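Local coordinates for NikO protein (Streptomyces tendae, PDB 4FQD) that probably transfers the enolpyruvyl group of phosphoenolpyruvate to a nucleotide acceptor, as related MurA-type enzymes do to UDP-N-acetylglucosamine, and is essential in nikkomycin biosynthesis, at residues A[320-332]-A[348-360]. The protein carries 4 engineered substitutions. Sequence-based numbering, arbitrary orientation.
Sequences AHPLTKPLRPVEF and ALLGAYAEGPTYI
F332 and I360 run side by side and point the same way from neighbouring parallel strands, with F332 CE1 3.7 Å from I360 CG1. A chi1 of 66° sets the phenyl group between its own backbone N and carbonyl carbon, and from there its CE1 and CZ end reaches the isoleucine. On the other face of the sheet E331 CB lies 3.7 Å from Y359 CB, while the glutamate chain bends at chi2 and its OE1 accepts a hydrogen bond from T333 N of the second subunit. Parallel pairing is documented by Y359 N to V330 O (3.0 Å) and by F332 N to Y359 O, the latter nearly along the C=O axis.

Towards the helix end a separate bridge joins L327 to A354. L327 N donates to Y353 O at 3.1 Å, and E355 N returns a bond to L327 O from above the carbonyl plane. L327 CB lies 3.9 Å from A354 CB, and L327 CD1 approaches L350 O at 3.6 Å. L323 crosses Y353 at about a right angle, its CD1 3.6 Å from ring atom CD2. Between the two bridged regions the P329 ring lies against the backbone of E355 to P357, its CB 3.2 Å from P357 O and its CG and CD near E355 O.

The contact belongs to a beta-alpha-beta unit of the inverse alpha/beta barrel: strand 331-334, helix 344-351 and strand 356-362. Helix 265-278 packs on L323, L350 and Y353, helix 298-307 touches V330, F332 and L350, and strand 388-393 continues the sheet beyond 356-362.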
loop_
_atom_site.group_PDB
_atom_site.type_symbol
_atom_site.label_atom_id
_atom_site.label_comp_id
_atom_site.label_asym_id
_atom_site.label_seq_id
_atom_site.Cartn_x
_atom_site.Cartn_y
_atom_site.Cartn_z
ATOM N N ALA A 320 -12.361 4.056 23.524
ATOM C CA ALA A 320 -11.282 4.748 22.831
ATOM C C ALA A 320 -10.617 5.773 23.743
ATOM O O ALA A 320 -11.279 6.654 24.292
ATOM C CB ALA A 320 -11.805 5.415 21.569
ATOM N N HIS A 321 -9.303 5.652 23.899
ATOM C CA HIS A 321 -8.551 6.524 24.794
ATOM C C HIS A 321 -7.957 7.720 24.058
ATOM O O HIS A 321 -7.419 7.576 22.960
ATOM C CB HIS A 321 -7.438 5.742 25.494
ATOM C CG HIS A 321 -7.936 4.667 26.409
ATOM N ND1 HIS A 321 -7.720 4.691 27.769
ATOM C CD2 HIS A 321 -8.640 3.540 26.159
ATOM C CE1 HIS A 321 -8.268 3.622 28.319
ATOM N NE2 HIS A 321 -8.835 2.907 27.362
ATOM N N PRO A 322 -8.057 8.910 24.666
ATOM C CA PRO A 322 -7.455 10.131 24.124
ATOM C C PRO A 322 -5.939 10.004 24.013
ATOM O O PRO A 322 -5.350 9.104 24.614
ATOM C CB PRO A 322 -7.813 11.191 25.170
ATOM C CG PRO A 322 -9.030 10.661 25.843
ATOM C CD PRO A 322 -8.836 9.177 25.887
ATOM N N LEU A 323 -5.321 10.901 23.253
ATOM C CA LEU A 323 -3.875 10.887 23.062
ATOM C C LEU A 323 -3.114 11.070 24.371
ATOM O O LEU A 323 -3.464 11.916 25.194
ATOM C CB LEU A 323 -3.456 11.971 22.068
ATOM C CG LEU A 323 -3.817 11.729 20.602
ATOM C CD1 LEU A 323 -3.371 12.902 19.745
ATOM C CD2 LEU A 323 -3.187 10.437 20.114
ATOM N N THR A 324 -2.075 10.265 24.555
ATOM C CA THR A 324 -1.177 10.412 25.693
ATOM C C THR A 324 0.202 10.801 25.178
ATOM O O THR A 324 1.064 11.245 25.936
ATOM C CB THR A 324 -1.072 9.110 26.506
ATOM O OG1 THR A 324 -0.666 8.039 25.645
ATOM C CG2 THR A 324 -2.413 8.765 27.133
ATOM N N LYS A 325 0.389 10.629 23.874
ATOM C CA LYS A 325 1.635 10.963 23.200
ATOM C C LYS A 325 1.374 10.955 21.695
ATOM O O LYS A 325 0.355 10.424 21.254
ATOM C CB LYS A 325 2.729 9.956 23.572
ATOM C CG LYS A 325 2.450 8.531 23.133
ATOM C CD LYS A 325 3.569 7.604 23.579
ATOM C CE LYS A 325 3.388 6.206 23.013
ATOM N NZ LYS A 325 2.108 5.585 23.449
ATOM N N PRO A 326 2.275 11.562 20.904
ATOM C CA PRO A 326 2.119 11.546 19.445
ATOM C C PRO A 326 1.997 10.132 18.877
ATOM O O PRO A 326 2.565 9.189 19.428
ATOM C CB PRO A 326 3.411 12.199 18.953
ATOM C CG PRO A 326 3.790 13.123 20.052
ATOM C CD PRO A 326 3.393 12.429 21.323
ATOM N N LEU A 327 1.251 9.996 17.786
ATOM C CA LEU A 327 1.048 8.699 17.153
ATOM C C LEU A 327 2.195 8.344 16.214
ATOM O O LEU A 327 3.098 9.149 15.983
ATOM C CB LEU A 327 -0.276 8.680 16.388
ATOM C CG LEU A 327 -1.550 8.816 17.225
ATOM C CD1 LEU A 327 -2.781 8.817 16.333
ATOM C CD2 LEU A 327 -1.632 7.703 18.259
ATOM N N ARG A 328 2.154 7.128 15.681
ATOM C CA ARG A 328 3.141 6.680 14.707
ATOM C C ARG A 328 2.528 6.625 13.312
ATOM O O ARG A 328 1.376 6.221 13.153
ATOM C CB ARG A 328 3.701 5.311 15.096
ATOM C CG ARG A 328 4.769 5.362 16.177
ATOM C CD ARG A 328 4.374 4.538 17.388
ATOM N NE ARG A 328 3.954 3.189 17.019
ATOM C CZ ARG A 328 3.563 2.266 17.891
ATOM N NH1 ARG A 328 3.194 1.064 17.468
ATOM N NH2 ARG A 328 3.540 2.542 19.188
ATOM N N PRO A 329 3.298 7.039 12.296
ATOM C CA PRO A 329 2.812 7.056 10.914
ATOM C C PRO A 329 2.689 5.651 10.335
ATOM O O PRO A 329 3.388 4.736 10.772
ATOM C CB PRO A 329 3.901 7.837 10.176
ATOM C CG PRO A 329 5.134 7.581 10.966
ATOM C CD PRO A 329 4.689 7.513 12.399
ATOM N N VAL A 330 1.801 5.490 9.360
ATOM C CA VAL A 330 1.594 4.204 8.707
ATOM C C VAL A 330 1.418 4.375 7.204
ATOM O O VAL A 330 1.001 5.433 6.734
ATOM C CB VAL A 330 0.343 3.486 9.257
ATOM C CG1 VAL A 330 0.589 2.967 10.667
ATOM C CG2 VAL A 330 -0.860 4.416 9.220
ATOM N N GLU A 331 1.751 3.331 6.452
ATOM C CA GLU A 331 1.417 3.284 5.035
ATOM C C GLU A 331 0.552 2.056 4.774
ATOM O O GLU A 331 0.847 0.960 5.254
ATOM C CB GLU A 331 2.673 3.308 4.150
ATOM C CG GLU A 331 3.463 2.010 4.075
ATOM C CD GLU A 331 2.979 1.079 2.972
ATOM O OE1 GLU A 331 3.507 -0.048 2.877
ATOM O OE2 GLU A 331 2.075 1.471 2.201
ATOM N N PHE A 332 -0.532 2.246 4.032
ATOM C CA PHE A 332 -1.465 1.157 3.776
ATOM C C PHE A 332 -2.298 1.412 2.529
ATOM O O PHE A 332 -2.238 2.487 1.932
ATOM C CB PHE A 332 -2.386 0.945 4.980
ATOM C CG PHE A 332 -3.321 2.092 5.238
ATOM C CD1 PHE A 332 -2.916 3.174 6.002
ATOM C CD2 PHE A 332 -4.606 2.087 4.721
ATOM C CE1 PHE A 332 -3.773 4.231 6.241
ATOM C CE2 PHE A 332 -5.467 3.140 4.955
ATOM C CZ PHE A 332 -5.050 4.214 5.718
ATOM N N ALA A 348 -6.646 9.398 8.014
ATOM C CA ALA A 348 -5.854 10.516 7.519
ATOM C C ALA A 348 -5.772 11.610 8.576
ATOM O O ALA A 348 -4.724 12.226 8.766
ATOM C CB ALA A 348 -6.452 11.063 6.234
ATOM N N LEU A 349 -6.886 11.846 9.261
ATOM C CA LEU A 349 -6.934 12.845 10.322
ATOM C C LEU A 349 -6.061 12.422 11.498
ATOM O O LEU A 349 -5.379 13.249 12.106
ATOM C CB LEU A 349 -8.375 13.070 10.784
ATOM C CG LEU A 349 -8.582 14.090 11.905
ATOM C CD1 LEU A 349 -7.963 15.430 11.536
ATOM C CD2 LEU A 349 -10.062 14.247 12.215
ATOM N N LEU A 350 -6.086 11.130 11.814
ATOM C CA LEU A 350 -5.242 10.583 12.869
ATOM C C LEU A 350 -3.769 10.700 12.494
ATOM O O LEU A 350 -2.911 10.870 13.359
ATOM C CB LEU A 350 -5.597 9.119 13.137
ATOM C CG LEU A 350 -6.934 8.846 13.827
ATOM C CD1 LEU A 350 -7.237 7.356 13.835
ATOM C CD2 LEU A 350 -6.923 9.397 15.244
ATOM N N GLY A 351 -3.487 10.610 11.197
ATOM C CA GLY A 351 -2.129 10.717 10.698
ATOM C C GLY A 351 -1.539 12.099 10.901
ATOM O O GLY A 351 -0.320 12.260 10.963
ATOM N N ALA A 352 -2.408 13.099 11.011
ATOM C CA ALA A 352 -1.975 14.473 11.242
ATOM C C ALA A 352 -1.385 14.633 12.639
ATOM O O ALA A 352 -0.689 15.608 12.922
ATOM C CB ALA A 352 -3.135 15.436 11.040
ATOM N N TYR A 353 -1.670 13.669 13.509
ATOM C CA TYR A 353 -1.164 13.687 14.875
ATOM C C TYR A 353 -0.008 12.708 15.046
ATOM O O TYR A 353 0.546 12.571 16.137
ATOM C CB TYR A 353 -2.285 13.363 15.863
ATOM C CG TYR A 353 -3.337 14.443 15.972
ATOM C CD1 TYR A 353 -4.334 14.568 15.014
ATOM C CD2 TYR A 353 -3.335 15.334 17.037
ATOM C CE1 TYR A 353 -5.299 15.554 15.110
ATOM C CE2 TYR A 353 -4.296 16.323 17.142
ATOM C CZ TYR A 353 -5.275 16.427 16.177
ATOM O OH TYR A 353 -6.233 17.409 16.278
ATOM N N ALA A 354 0.352 12.028 13.962
ATOM C CA ALA A 354 1.473 11.098 13.981
ATOM C C ALA A 354 2.768 11.818 13.630
ATOM O O ALA A 354 2.753 12.824 12.923
ATOM C CB ALA A 354 1.226 9.951 13.014
ATOM N N GLU A 355 3.887 11.306 14.129
ATOM C CA GLU A 355 5.188 11.901 13.843
ATOM C C GLU A 355 5.851 11.257 12.630
ATOM O O GLU A 355 6.614 10.299 12.759
ATOM C CB GLU A 355 6.104 11.822 15.065
ATOM C CG GLU A 355 5.713 12.783 16.174
ATOM C CD GLU A 355 6.731 12.830 17.295
ATOM O OE1 GLU A 355 7.578 11.915 17.372
ATOM O OE2 GLU A 355 6.686 13.787 18.097
ATOM N N GLY A 356 5.553 11.796 11.453
ATOM C CA GLY A 356 6.084 11.263 10.215
ATOM C C GLY A 356 5.040 11.253 9.116
ATOM O O GLY A 356 3.908 11.687 9.328
ATOM N N PRO A 357 5.417 10.756 7.931
ATOM C CA PRO A 357 4.527 10.717 6.768
ATOM C C PRO A 357 3.577 9.525 6.811
ATOM O O PRO A 357 4.018 8.394 7.014
ATOM C CB PRO A 357 5.494 10.552 5.585
ATOM C CG PRO A 357 6.888 10.659 6.164
ATOM C CD PRO A 357 6.769 10.283 7.596
ATOM N N THR A 358 2.287 9.781 6.622
ATOM C CA THR A 358 1.310 8.709 6.479
ATOM C C THR A 358 0.902 8.580 5.017
ATOM O O THR A 358 0.435 9.542 4.409
ATOM C CB THR A 358 0.058 8.950 7.345
ATOM O OG1 THR A 358 0.370 8.695 8.720
ATOM C CG2 THR A 358 -1.073 8.026 6.916
ATOM N N TYR A 359 1.089 7.391 4.454
ATOM C CA TYR A 359 0.780 7.153 3.050
ATOM C C TYR A 359 -0.505 6.348 2.904
ATOM O O TYR A 359 -0.611 5.231 3.410
ATOM C CB TYR A 359 1.938 6.428 2.362
ATOM C CG TYR A 359 3.260 7.152 2.466
ATOM C CD1 TYR A 359 4.109 6.935 3.545
ATOM C CD2 TYR A 359 3.661 8.052 1.488
ATOM C CE1 TYR A 359 5.319 7.593 3.645
ATOM C CE2 TYR A 359 4.870 8.717 1.579
ATOM C CZ TYR A 359 5.695 8.483 2.661
ATOM O OH TYR A 359 6.900 9.141 2.756
ATOM N N ILE A 360 -1.480 6.923 2.211
ATOM C CA ILE A 360 -2.769 6.271 2.023
ATOM C C ILE A 360 -3.059 6.036 0.545
ATOM O O ILE A 360 -3.098 6.978 -0.247
ATOM C CB ILE A 360 -3.912 7.102 2.635
ATOM C CG1 ILE A 360 -3.675 7.306 4.134
ATOM C CG2 ILE A 360 -5.253 6.430 2.382
ATOM C CD1 ILE A 360 -4.732 8.148 4.814
#